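Local coordinates for protein TRAP dicarboxylate transporter-DctP subunit (Desulfovibrio desulfuricans subsp. desulfuricans, PDB 4NHB) that binds sn-glycerol-3-phosphate in the cleft of its fold and probably serves as the periplasmic solute-binding subunit of a TRAP transporter, at residues A[113-118]-A[233-238]; A[188-193]-A[204-209]; A[214-219]-A[282-287]. One frame throughout, in Å; residues are numbered along the deposited sequence.

Interaction 1 of 3, residues A[113-118]-A[233-238]; sequences DNLDHA and HILVIH. With G3P (sn-glycerol-3-phosphate), chain P.
Leu235 has the largest share of this contact, placing its two methyl groups against the first turn of helix 115-122. Its CG stands anti to the backbone N (chi1 165°), which swings the isobutyl branch off strand 235-243 toward the helix. The closer approach is to Ala118: CB of Ala118 sits 3.3 Å from CD2 of Leu235, a locally tight methyl-methyl contact. Leu115 comes in from the side, its chain crossing that of Leu235 at about a right angle, and its CD2 reaches CD1 of Leu235 at 3.8 Å and CD2 of Leu235 at 4.0 Å. Trp270 of helix 252-286 touches both Leu115 and Ala118. Helix 115-122 is opened by Asn114 as N-cap, whose OD1 accepts from the backbone N of His117 at 2.9 Å. The layered arrangement, with a helix packed on a strand of the mixed sheet, belongs to the periplasmic binding protein fold, and the other face of the same strand serves the ligand. There Val236 lines the sn-glycerol-3-phosphate pocket, while NE2 of His238 is hydrogen-bonded to the ligand's O2 at 2.7 Å, the hydroxyl lying at the ring edge, and weakly to its O1 at 3.2 Å. Glu43 holds ND1 at the other side of the imidazole and would fix the rotation of the ring; the backbone N of Ile237 donates to Glu107, itself a ligand residue.

Interaction 2 of 3, residues A[188-193]-A[204-209]; sequences SGQPMP and GVIDGG
Ile206 and Met192 meet through methyl groups: CE of Met192 lies 4.2 Å from CG2 of Ile206, the two side chains meeting at a slant. Met192 runs out extended to its sulfur and then bends at the last torsion (chi3 78°), which brings CE round to the isoleucine. The same Ile206 methyl is met by an aliphatic part of Gln190, whose CG stands 4.3 Å from CG2. One branch of a single buried isoleucine thus receives both partners, at ordinary van der Waals spacing. Ala200 of helix 197-203, the helix that joins the two segments, is touched by Met192 and by Ile206 and completes the apolar patch. Strand 188-191 pairs in parallel with strand 169-172, and helix 176-184 between them in sequence makes a beta-alpha-beta unit; helix 197-203 then leads back to strand 208-212 of the large mixed sheet, turning off at Gly204 with positive phi. Hydrogen bonds do not cross between the segments but work within and around them. NE2 of Gln190 donates to the backbone O of Ser188 at 3.0 Å with an N-H...O angle of 148°, approaching from above the carbonyl plane, which folds the amide end back along its own strand while CG stays against Ile206. The backbone O of Met192 accepts from NH2 of Arg171, a residue that binds sn-glycerol-3-phosphate through NH1, so that Met192 stands in the second shell and its carbonyl is placed consistently with steadying the guanidinium group.

Interaction 3 of 3, residues A[214-219]-A[282-287]; sequences ADIVSL and ATILAN
Ile284 near the C-terminal end of helix 252-286 extends over the short helix 213-218 and meets it in two places. On the inner side, CD1 of Ile284 lies 4.3 Å from CG2 of Ile216, both residues being buried. The isoleucine's CB does not point straight at the neighbouring helix; its extended chain (chi2 179°) is what carries the terminal methyl across. Ile216 answers with the branch methyl CG2, its longer arm running on in another direction, and Met221 in the following loop packs against it as well. The inner contact is between hydrocarbon groups. Midway along, the backbones come nearest at Val217 and Ile284, with CA of Val217 7.7 Å from CA of Ile284. The pairing is helix on helix: the long helix 252-286, of the kind that spans the fold in TRAP solute-binding proteins, lies at this end against the short helix that follows strand 208-212 of the central sheet. Toward solvent the contact is broader but more open. CG2 of Val217 reaches CG1 of Ile284 at 4.4 Å, and Val217 is itself partly exposed. Beyond it Thr283 offers CG2, which stays 4.8 Å from CG2 of Val217; OG1 of Thr283 is turned back to its own helix, where it is hydrogen-bonded to the carbonyl O of Lys279, and the methyl branch is thereby left facing the valine. Helix 252-286 ends just after this, Asn287 leaving helical geometry at the exposed margin. Asp215, next to Ile216 in sequence, is buried and forms a salt bridge with Lys37, which is hydrogen-bonded to sn-glycerol-3-phosphate.

Overall arrangement
All three contacts meet across apolar side chains without a hydrogen bond between their segments. Interactions 1 and 3 are buried, interaction 2 partly so. From contact centre to chain centre, interaction 1 lies about 10 Å away; it holds a strand that itself supplies pocket residues and has the shortest carbon-carbon approach. Interactions 2 and 3 lie further out, at about 19 and 18 Å, and are linked to ligand-binding residues, for instance through the carbonyl of Met192 and the carboxylate of Asp215. Interactions 1 and 2 reach the same mixed sheet. Strand 208-212 of interaction 2 runs directly into helix 213-218 of interaction 3, whose partner, helix 252-286, also packs on interaction 1 through Trp270.

Interaction 1 of 3, residues A[113-118]-A[233-238]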
ATOM      1  N   ASP A 113      -6.157   1.306 -14.867  1.00 11.90           N
ATOM      2  CA  ASP A 113      -6.405   2.504 -15.642  1.00 14.84           C
ATOM      3  C   ASP A 113      -6.779   3.646 -14.668  1.00 19.34           C
ATOM      4  O   ASP A 113      -6.498   4.818 -14.923  1.00 24.49           O
ATOM      5  CB  ASP A 113      -7.559   2.270 -16.613  1.00 16.08           C
ATOM      6  CG  ASP A 113      -7.208   1.342 -17.766  1.00 22.51           C
ATOM      7  OD1 ASP A 113      -6.026   1.209 -18.100  1.00 27.61           O
ATOM      8  OD2 ASP A 113      -8.137   0.765 -18.359  1.00 30.43           O
ATOM      9  N   ASN A 114      -7.413   3.266 -13.555  1.00 17.04           N
ATOM     10  CA  ASN A 114      -7.887   4.178 -12.530  1.00  9.74           C
ATOM     11  C   ASN A 114      -8.298   3.378 -11.281  1.00 10.99           C
ATOM     12  O   ASN A 114      -8.246   2.150 -11.270  1.00  9.70           O
ATOM     13  CB  ASN A 114      -9.061   4.951 -13.072  1.00 15.19           C
ATOM     14  CG  ASN A 114     -10.039   4.067 -13.778  1.00 15.58           C
ATOM     15  OD1 ASN A 114     -10.587   3.129 -13.191  1.00 17.59           O
ATOM     16  ND2 ASN A 114     -10.262   4.336 -15.058  1.00 21.52           N
ATOM     17  N   LEU A 115      -8.722   4.073 -10.233  1.00 10.76           N
ATOM     18  CA  LEU A 115      -9.120   3.419  -9.021  1.00 12.24           C
ATOM     19  C   LEU A 115     -10.265   2.426  -9.225  1.00 16.28           C
ATOM     20  O   LEU A 115     -10.287   1.400  -8.561  1.00 10.14           O
ATOM     21  CB  LEU A 115      -9.548   4.430  -7.972  1.00 20.11           C
ATOM     22  CG  LEU A 115      -8.477   5.094  -7.141  1.00 16.45           C
ATOM     23  CD1 LEU A 115      -9.164   6.100  -6.214  1.00 18.00           C
ATOM     24  CD2 LEU A 115      -7.689   4.066  -6.331  1.00 15.95           C
ATOM     25  N   ASP A 116     -11.228   2.755 -10.096  1.00  8.67           N
ATOM     26  CA  ASP A 116     -12.409   1.928 -10.241  1.00 11.31           C
ATOM     27  C   ASP A 116     -12.034   0.581 -10.858  1.00  9.34           C
ATOM     28  O   ASP A 116     -12.549  -0.450 -10.445  1.00 15.39           O
ATOM     29  CB  ASP A 116     -13.476   2.611 -11.093  1.00 11.84           C
ATOM     30  CG  ASP A 116     -14.138   3.790 -10.380  1.00 28.41           C
ATOM     31  OD1 ASP A 116     -14.287   3.740  -9.145  1.00 25.61           O
ATOM     32  OD2 ASP A 116     -14.503   4.761 -11.076  1.00 40.23           O
ATOM     33  N   HIS A 117     -11.100   0.616 -11.813  1.00 10.54           N
ATOM     34  CA  HIS A 117     -10.559  -0.585 -12.419  1.00  7.85           C
ATOM     35  C   HIS A 117      -9.915  -1.422 -11.307  1.00  7.67           C
ATOM     36  O   HIS A 117     -10.204  -2.613 -11.170  1.00 11.06           O
ATOM     37  CB  HIS A 117      -9.536  -0.226 -13.533  1.00 11.62           C
ATOM     38  CG  HIS A 117      -8.929  -1.413 -14.218  1.00 11.34           C
ATOM     39  ND1 HIS A 117      -7.960  -1.310 -15.186  1.00 13.48           N
ATOM     40  CD2 HIS A 117      -9.163  -2.742 -14.066  1.00 18.27           C
ATOM     41  CE1 HIS A 117      -7.620  -2.517 -15.602  1.00 15.50           C
ATOM     42  NE2 HIS A 117      -8.336  -3.403 -14.935  1.00 16.17           N
ATOM     43  N   ALA A 118      -9.029  -0.807 -10.528  1.00  8.35           N
ATOM     44  CA  ALA A 118      -8.297  -1.538  -9.513  1.00  8.22           C
ATOM     45  C   ALA A 118      -9.266  -2.126  -8.507  1.00 13.87           C
ATOM     46  O   ALA A 118      -9.060  -3.219  -8.021  1.00  9.78           O
ATOM     47  CB  ALA A 118      -7.281  -0.639  -8.816  1.00 10.67           C
ATOM     48  N   HIS A 233       2.501   5.595 -11.730  1.00 17.03           N
ATOM     49  CA  HIS A 233       3.078   4.378 -12.260  1.00 12.50           C
ATOM     50  C   HIS A 233       2.722   3.146 -11.454  1.00 14.67           C
ATOM     51  O   HIS A 233       2.728   2.029 -11.976  1.00 17.15           O
ATOM     52  CB  HIS A 233       4.577   4.526 -12.300  1.00 16.06           C
ATOM     53  CG  HIS A 233       5.137   5.193 -11.086  1.00 13.42           C
ATOM     54  ND1 HIS A 233       5.085   6.555 -10.899  1.00 21.73           N
ATOM     55  CD2 HIS A 233       5.773   4.687 -10.001  1.00 15.69           C
ATOM     56  CE1 HIS A 233       5.653   6.864  -9.744  1.00 21.37           C
ATOM     57  NE2 HIS A 233       6.075   5.750  -9.179  1.00 17.46           N
ATOM     58  N   ILE A 234       2.464   3.353 -10.163  1.00 11.15           N
ATOM     59  CA  ILE A 234       1.977   2.292  -9.276  1.00  4.61           C
ATOM     60  C   ILE A 234       0.833   2.832  -8.387  1.00  6.61           C
ATOM     61  O   ILE A 234       0.897   3.967  -7.934  1.00  9.63           O
ATOM     62  CB  ILE A 234       3.063   1.829  -8.353  1.00 10.79           C
ATOM     63  CG1 ILE A 234       4.102   1.009  -9.117  1.00 12.31           C
ATOM     64  CG2 ILE A 234       2.474   0.976  -7.204  1.00 12.87           C
ATOM     65  CD1 ILE A 234       5.345   0.781  -8.366  1.00 11.51           C
ATOM     66  N   LEU A 235      -0.165   1.996  -8.134  1.00 12.32           N
ATOM     67  CA  LEU A 235      -1.226   2.296  -7.163  1.00  7.54           C
ATOM     68  C   LEU A 235      -0.920   1.503  -5.901  1.00 10.51           C
ATOM     69  O   LEU A 235      -0.863   0.289  -5.929  1.00  9.68           O
ATOM     70  CB  LEU A 235      -2.582   1.888  -7.736  1.00  7.72           C
ATOM     71  CG  LEU A 235      -3.738   1.794  -6.741  1.00  8.84           C
ATOM     72  CD1 LEU A 235      -4.015   3.164  -6.062  1.00  9.50           C
ATOM     73  CD2 LEU A 235      -4.984   1.267  -7.437  1.00 12.36           C
ATOM     74  N   VAL A 236      -0.681   2.196  -4.795  1.00  5.42           N
ATOM     75  CA  VAL A 236      -0.443   1.506  -3.565  1.00  4.17           C
ATOM     76  C   VAL A 236      -1.726   0.860  -3.038  1.00  7.01           C
ATOM     77  O   VAL A 236      -2.768   1.494  -2.919  1.00  5.69           O
ATOM     78  CB  VAL A 236       0.200   2.447  -2.489  1.00  7.56           C
ATOM     79  CG1 VAL A 236       0.469   1.733  -1.143  1.00  3.89           C
ATOM     80  CG2 VAL A 236       1.487   3.051  -3.024  1.00 11.22           C
ATOM     81  N   ILE A 237      -1.611  -0.431  -2.746  1.00  3.98           N
ATOM     82  CA  ILE A 237      -2.713  -1.229  -2.199  1.00  9.75           C
ATOM     83  C   ILE A 237      -2.247  -1.861  -0.889  1.00 10.83           C
ATOM     84  O   ILE A 237      -1.228  -2.558  -0.858  1.00 10.34           O
ATOM     85  CB  ILE A 237      -3.092  -2.353  -3.170  1.00 12.63           C
ATOM     86  CG1 ILE A 237      -3.652  -1.779  -4.487  1.00  9.93           C
ATOM     87  CG2 ILE A 237      -4.082  -3.331  -2.516  1.00 13.18           C
ATOM     88  CD1 ILE A 237      -5.045  -1.122  -4.365  1.00  8.99           C
ATOM     89  N   HIS A 238      -2.958  -1.604   0.210  1.00  6.88           N
ATOM     90  CA  HIS A 238      -2.692  -2.320   1.465  1.00  9.19           C
ATOM     91  C   HIS A 238      -3.840  -3.234   1.894  1.00  5.99           C
ATOM     92  O   HIS A 238      -4.905  -3.234   1.288  1.00  6.33           O
ATOM     93  CB  HIS A 238      -2.380  -1.313   2.558  1.00 13.04           C
ATOM     94  CG  HIS A 238      -0.989  -0.780   2.499  1.00  6.67           C
ATOM     95  ND1 HIS A 238      -0.369  -0.242   3.602  1.00 11.23           N
ATOM     96  CD2 HIS A 238      -0.089  -0.707   1.481  1.00  4.42           C
ATOM     97  CE1 HIS A 238       0.852   0.152   3.275  1.00  7.41           C
ATOM     98  NE2 HIS A 238       1.044  -0.102   1.992  1.00  4.83           N
TER
HETATM   99  O1  G3P P 414       2.686  -1.452  -0.361  1.00  8.17           O
HETATM  100  C1  G3P P 414       4.037  -1.098  -0.327  1.00  5.69           C
HETATM  101  C2  G3P P 414       4.184   0.379   0.059  1.00  9.61           C
HETATM  102  O2  G3P P 414       3.592   0.587   1.313  1.00  7.84           O
HETATM  103  C3  G3P P 414       5.675   0.746   0.116  1.00  5.07           C
HETATM  104  O1P G3P P 414       5.817   2.109  -0.128  1.00  6.91           O
HETATM  105  O4P G3P P 414       4.696   2.966   1.856  1.00  8.98           O
HETATM  106  O2P G3P P 414       7.202   2.534   1.945  1.00  4.76           O
HETATM  107  O3P G3P P 414       6.324   4.480   0.656  1.00  7.17           O
HETATM  108  P   G3P P 414       6.027   3.073   1.167  1.00  5.82           P

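Interaction 2 of 3, residues A[188-193]-A[204-209]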
ATOM      1  N   SER A 188      18.543   6.153  -9.486  1.00 24.18           N
ATOM      2  CA  SER A 188      19.485   5.679  -8.483  1.00 20.23           C
ATOM      3  C   SER A 188      18.747   5.527  -7.167  1.00 21.36           C
ATOM      4  O   SER A 188      18.639   6.502  -6.432  1.00 14.10           O
ATOM      5  CB  SER A 188      20.602   6.699  -8.257  1.00 23.60           C
ATOM      6  OG  SER A 188      21.401   6.857  -9.404  1.00 25.13           O
ATOM      7  N   GLY A 189      18.272   4.324  -6.854  1.00 20.46           N
ATOM      8  CA  GLY A 189      17.373   4.145  -5.724  1.00 23.85           C
ATOM      9  C   GLY A 189      18.064   4.082  -4.378  1.00 19.10           C
ATOM     10  O   GLY A 189      19.085   3.437  -4.236  1.00 27.15           O
ATOM     11  N   GLN A 190      17.500   4.753  -3.381  1.00 16.22           N
ATOM     12  CA  GLN A 190      18.018   4.668  -2.032  1.00 13.56           C
ATOM     13  C   GLN A 190      16.981   3.955  -1.167  1.00 19.05           C
ATOM     14  O   GLN A 190      16.043   4.605  -0.640  1.00 15.52           O
ATOM     15  CB  GLN A 190      18.315   6.056  -1.496  1.00 15.97           C
ATOM     16  CG  GLN A 190      18.893   7.026  -2.539  1.00 23.29           C
ATOM     17  CD  GLN A 190      20.333   6.711  -2.907  1.00 16.53           C
ATOM     18  OE1 GLN A 190      21.163   6.384  -2.037  1.00 30.48           O
ATOM     19  NE2 GLN A 190      20.647   6.810  -4.197  1.00 14.61           N
ATOM     20  N   PRO A 191      17.124   2.617  -1.027  1.00 20.65           N
ATOM     21  CA  PRO A 191      16.123   1.858  -0.271  1.00 18.46           C
ATOM     22  C   PRO A 191      16.114   2.262   1.178  1.00 20.91           C
ATOM     23  O   PRO A 191      17.170   2.352   1.799  1.00 17.10           O
ATOM     24  CB  PRO A 191      16.595   0.407  -0.383  1.00 18.66           C
ATOM     25  CG  PRO A 191      17.634   0.403  -1.467  1.00 26.83           C
ATOM     26  CD  PRO A 191      18.236   1.755  -1.475  1.00 21.26           C
ATOM     27  N   MET A 192      14.925   2.508   1.713  1.00 19.03           N
ATOM     28  CA  MET A 192      14.758   2.681   3.141  1.00 17.10           C
ATOM     29  C   MET A 192      13.282   2.531   3.549  1.00 20.94           C
ATOM     30  O   MET A 192      12.372   2.912   2.794  1.00 18.43           O
ATOM     31  CB  MET A 192      15.269   4.045   3.558  1.00 18.33           C
ATOM     32  CG  MET A 192      14.458   5.190   3.037  1.00 27.81           C
ATOM     33  SD  MET A 192      15.232   6.774   3.430  1.00 19.62           S
ATOM     34  CE  MET A 192      16.526   6.900   2.214  1.00 21.82           C
ATOM     35  N   PRO A 193      13.028   1.948   4.738  1.00 20.30           N
ATOM     36  CA  PRO A 193      11.646   1.915   5.217  1.00 14.13           C
ATOM     37  C   PRO A 193      10.984   3.293   5.275  1.00 16.09           C
ATOM     38  O   PRO A 193      11.629   4.333   5.452  1.00 14.01           O
ATOM     39  CB  PRO A 193      11.767   1.340   6.640  1.00 23.30           C
ATOM     40  CG  PRO A 193      13.022   0.575   6.624  1.00 27.30           C
ATOM     41  CD  PRO A 193      13.937   1.185   5.607  1.00 26.39           C
ATOM     42  N   GLY A 204      18.917  15.769   4.034  1.00 35.11           N
ATOM     43  CA  GLY A 204      19.293  16.599   2.899  1.00 45.81           C
ATOM     44  C   GLY A 204      20.173  16.019   1.801  1.00 47.36           C
ATOM     45  O   GLY A 204      20.598  16.767   0.906  1.00 47.62           O
ATOM     46  N   VAL A 205      20.465  14.718   1.846  1.00 49.83           N
ATOM     47  CA  VAL A 205      21.282  14.106   0.783  1.00 49.81           C
ATOM     48  C   VAL A 205      20.390  13.587  -0.365  1.00 50.89           C
ATOM     49  O   VAL A 205      20.701  13.873  -1.533  1.00 48.07           O
ATOM     50  CB  VAL A 205      22.294  12.985   1.281  1.00 62.44           C
ATOM     51  CG1 VAL A 205      23.470  13.581   2.214  1.00 18.38           C
ATOM     52  CG2 VAL A 205      21.546  11.810   1.938  1.00 60.46           C
ATOM     53  N   ILE A 206      19.296  12.862  -0.054  1.00 50.28           N
ATOM     54  CA  ILE A 206      18.344  12.415  -1.108  1.00 40.78           C
ATOM     55  C   ILE A 206      17.610  13.596  -1.735  1.00 26.23           C
ATOM     56  O   ILE A 206      17.292  14.569  -1.043  1.00 21.53           O
ATOM     57  CB  ILE A 206      17.254  11.405  -0.627  1.00 33.60           C
ATOM     58  CG1 ILE A 206      16.209  12.073   0.252  1.00 24.10           C
ATOM     59  CG2 ILE A 206      17.883  10.224   0.101  1.00 46.14           C
ATOM     60  CD1 ILE A 206      14.993  11.225   0.491  1.00 24.13           C
ATOM     61  N   ASP A 207      17.314  13.490  -3.028  1.00 27.99           N
ATOM     62  CA  ASP A 207      16.698  14.599  -3.770  1.00 21.34           C
ATOM     63  C   ASP A 207      15.194  14.441  -3.926  1.00 15.28           C
ATOM     64  O   ASP A 207      14.514  15.403  -4.285  1.00 14.25           O
ATOM     65  CB  ASP A 207      17.337  14.700  -5.142  1.00 20.22           C
ATOM     66  CG  ASP A 207      18.833  14.824  -5.045  1.00 32.65           C
ATOM     67  OD1 ASP A 207      19.269  15.710  -4.282  1.00 31.21           O
ATOM     68  OD2 ASP A 207      19.548  14.011  -5.676  1.00 27.27           O
ATOM     69  N   GLY A 208      14.689  13.240  -3.653  1.00 15.31           N
ATOM     70  CA  GLY A 208      13.250  12.989  -3.739  1.00 15.21           C
ATOM     71  C   GLY A 208      12.879  11.517  -3.625  1.00 13.48           C
ATOM     72  O   GLY A 208      13.602  10.717  -3.022  1.00 13.88           O
ATOM     73  N   GLY A 209      11.747  11.168  -4.224  1.00 11.32           N
ATOM     74  CA  GLY A 209      11.181   9.827  -4.196  1.00  5.69           C
ATOM     75  C   GLY A 209       9.845   9.826  -4.914  1.00  7.83           C
ATOM     76  O   GLY A 209       9.567  10.744  -5.642  1.00 10.09           O
TER

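Interaction 3 of 3, residues A[214-219]-A[282-287]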
ATOM      1  N   ALA A 214      -1.348  11.137  -0.294  1.00 12.19           N
ATOM      2  CA  ALA A 214      -1.670  11.106   1.118  1.00 14.33           C
ATOM      3  C   ALA A 214      -0.387  11.191   1.960  1.00 12.22           C
ATOM      4  O   ALA A 214      -0.341  11.860   2.982  1.00  9.45           O
ATOM      5  CB  ALA A 214      -2.468   9.821   1.476  1.00  9.96           C
ATOM      6  N   ASP A 215       0.657  10.520   1.503  1.00  9.53           N
ATOM      7  CA  ASP A 215       1.917  10.473   2.240  1.00  9.13           C
ATOM      8  C   ASP A 215       2.710  11.754   2.014  1.00 14.91           C
ATOM      9  O   ASP A 215       3.289  12.328   2.953  1.00  8.05           O
ATOM     10  CB  ASP A 215       2.713   9.218   1.832  1.00  6.81           C
ATOM     11  CG  ASP A 215       2.143   7.933   2.411  1.00 13.68           C
ATOM     12  OD1 ASP A 215       1.258   8.039   3.297  1.00 12.51           O
ATOM     13  OD2 ASP A 215       2.599   6.814   1.971  1.00  8.00           O
ATOM     14  N   ILE A 216       2.689  12.254   0.782  1.00 13.17           N
ATOM     15  CA  ILE A 216       3.388  13.490   0.486  1.00  8.77           C
ATOM     16  C   ILE A 216       2.843  14.639   1.322  1.00 15.65           C
ATOM     17  O   ILE A 216       3.620  15.426   1.845  1.00 10.59           O
ATOM     18  CB  ILE A 216       3.284  13.842  -0.998  1.00  8.62           C
ATOM     19  CG1 ILE A 216       4.122  12.877  -1.813  1.00  8.70           C
ATOM     20  CG2 ILE A 216       3.686  15.280  -1.234  1.00 11.34           C
ATOM     21  CD1 ILE A 216       3.746  12.859  -3.286  1.00 10.92           C
ATOM     22  N   VAL A 217       1.516  14.732   1.471  1.00  8.60           N
ATOM     23  CA  VAL A 217       0.940  15.800   2.270  1.00  8.63           C
ATOM     24  C   VAL A 217       1.088  15.537   3.766  1.00 14.24           C
ATOM     25  O   VAL A 217       1.418  16.430   4.533  1.00 16.13           O
ATOM     26  CB  VAL A 217      -0.548  16.017   1.916  1.00 15.98           C
ATOM     27  CG1 VAL A 217      -1.288  16.757   3.048  1.00 22.62           C
ATOM     28  CG2 VAL A 217      -0.627  16.758   0.592  1.00 20.81           C
ATOM     29  N   SER A 218       0.852  14.297   4.166  1.00 14.38           N
ATOM     30  CA  SER A 218       0.957  13.926   5.553  1.00 16.36           C
ATOM     31  C   SER A 218       2.324  14.230   6.130  1.00 16.96           C
ATOM     32  O   SER A 218       2.409  14.739   7.257  1.00 10.13           O
ATOM     33  CB  SER A 218       0.608  12.452   5.757  1.00 17.64           C
ATOM     34  OG  SER A 218       0.797  12.141   7.101  1.00 19.98           O
ATOM     35  N   LEU A 219       3.388  13.943   5.380  1.00 11.01           N
ATOM     36  CA  LEU A 219       4.737  14.223   5.872  1.00 11.71           C
ATOM     37  C   LEU A 219       5.233  15.615   5.494  1.00 15.08           C
ATOM     38  O   LEU A 219       6.377  15.985   5.777  1.00 13.86           O
ATOM     39  CB  LEU A 219       5.719  13.158   5.375  1.00  9.64           C
ATOM     40  CG  LEU A 219       5.801  11.838   6.182  1.00 12.93           C
ATOM     41  CD1 LEU A 219       4.436  11.114   6.259  1.00 12.33           C
ATOM     42  CD2 LEU A 219       6.852  10.935   5.552  1.00 22.33           C
ATOM     43  N   ALA A 282      -4.633  20.387  -4.652  1.00 23.83           N
ATOM     44  CA  ALA A 282      -4.920  21.785  -4.431  1.00 31.84           C
ATOM     45  C   ALA A 282      -3.903  22.282  -3.411  1.00 34.99           C
ATOM     46  O   ALA A 282      -3.138  23.197  -3.693  1.00 32.41           O
ATOM     47  CB  ALA A 282      -6.342  21.967  -3.933  1.00 31.19           C
ATOM     48  N   THR A 283      -3.870  21.618  -2.254  1.00 31.51           N
ATOM     49  CA  THR A 283      -3.012  21.997  -1.140  1.00 21.95           C
ATOM     50  C   THR A 283      -1.561  22.233  -1.560  1.00 27.05           C
ATOM     51  O   THR A 283      -0.948  23.215  -1.154  1.00 34.56           O
ATOM     52  CB  THR A 283      -3.040  20.927  -0.037  1.00 16.55           C
ATOM     53  OG1 THR A 283      -4.376  20.774   0.460  1.00 24.63           O
ATOM     54  CG2 THR A 283      -2.140  21.306   1.104  1.00 21.29           C
ATOM     55  N   ILE A 284      -1.008  21.330  -2.361  1.00 25.88           N
ATOM     56  CA  ILE A 284       0.341  21.507  -2.875  1.00 23.41           C
ATOM     57  C   ILE A 284       0.454  22.838  -3.613  1.00 30.18           C
ATOM     58  O   ILE A 284       1.372  23.615  -3.360  1.00 27.83           O
ATOM     59  CB  ILE A 284       0.739  20.332  -3.763  1.00 16.30           C
ATOM     60  CG1 ILE A 284       0.823  19.066  -2.891  1.00 18.66           C
ATOM     61  CG2 ILE A 284       2.076  20.542  -4.378  1.00 18.11           C
ATOM     62  CD1 ILE A 284       1.183  17.855  -3.640  1.00 17.74           C
ATOM     63  N   LEU A 285      -0.507  23.118  -4.486  1.00 26.92           N
ATOM     64  CA  LEU A 285      -0.445  24.300  -5.348  1.00 27.93           C
ATOM     65  C   LEU A 285      -0.659  25.587  -4.568  1.00 31.46           C
ATOM     66  O   LEU A 285      -0.189  26.653  -4.984  1.00 28.86           O
ATOM     67  CB  LEU A 285      -1.479  24.215  -6.465  1.00 27.38           C
ATOM     68  CG  LEU A 285      -1.251  23.138  -7.529  1.00 22.87           C
ATOM     69  CD1 LEU A 285      -2.308  23.264  -8.599  1.00 28.64           C
ATOM     70  CD2 LEU A 285       0.128  23.239  -8.125  1.00 21.76           C
ATOM     71  N   ALA A 286      -1.378  25.492  -3.455  1.00 24.93           N
ATOM     72  CA  ALA A 286      -1.549  26.623  -2.546  1.00 27.09           C
ATOM     73  C   ALA A 286      -0.282  26.972  -1.738  1.00 35.08           C
ATOM     74  O   ALA A 286      -0.075  28.127  -1.367  1.00 43.79           O
ATOM     75  CB  ALA A 286      -2.714  26.334  -1.580  1.00 24.96           C
ATOM     76  N   ASN A 287       0.568  25.986  -1.475  1.00 31.90           N
ATOM     77  CA  ASN A 287       1.674  26.152  -0.532  1.00 26.71           C
ATOM     78  C   ASN A 287       3.052  26.059  -1.164  1.00 33.56           C
ATOM     79  O   ASN A 287       3.912  25.271  -0.732  1.00 29.12           O
ATOM     80  CB  ASN A 287       1.554  25.107   0.572  1.00 34.16           C
ATOM     81  CG  ASN A 287       0.359  25.344   1.470  1.00 37.30           C
ATOM     82  OD1 ASN A 287       0.127  26.460   1.948  1.00 41.69           O
ATOM     83  ND2 ASN A 287      -0.409  24.291   1.711  1.00 37.89           N
TER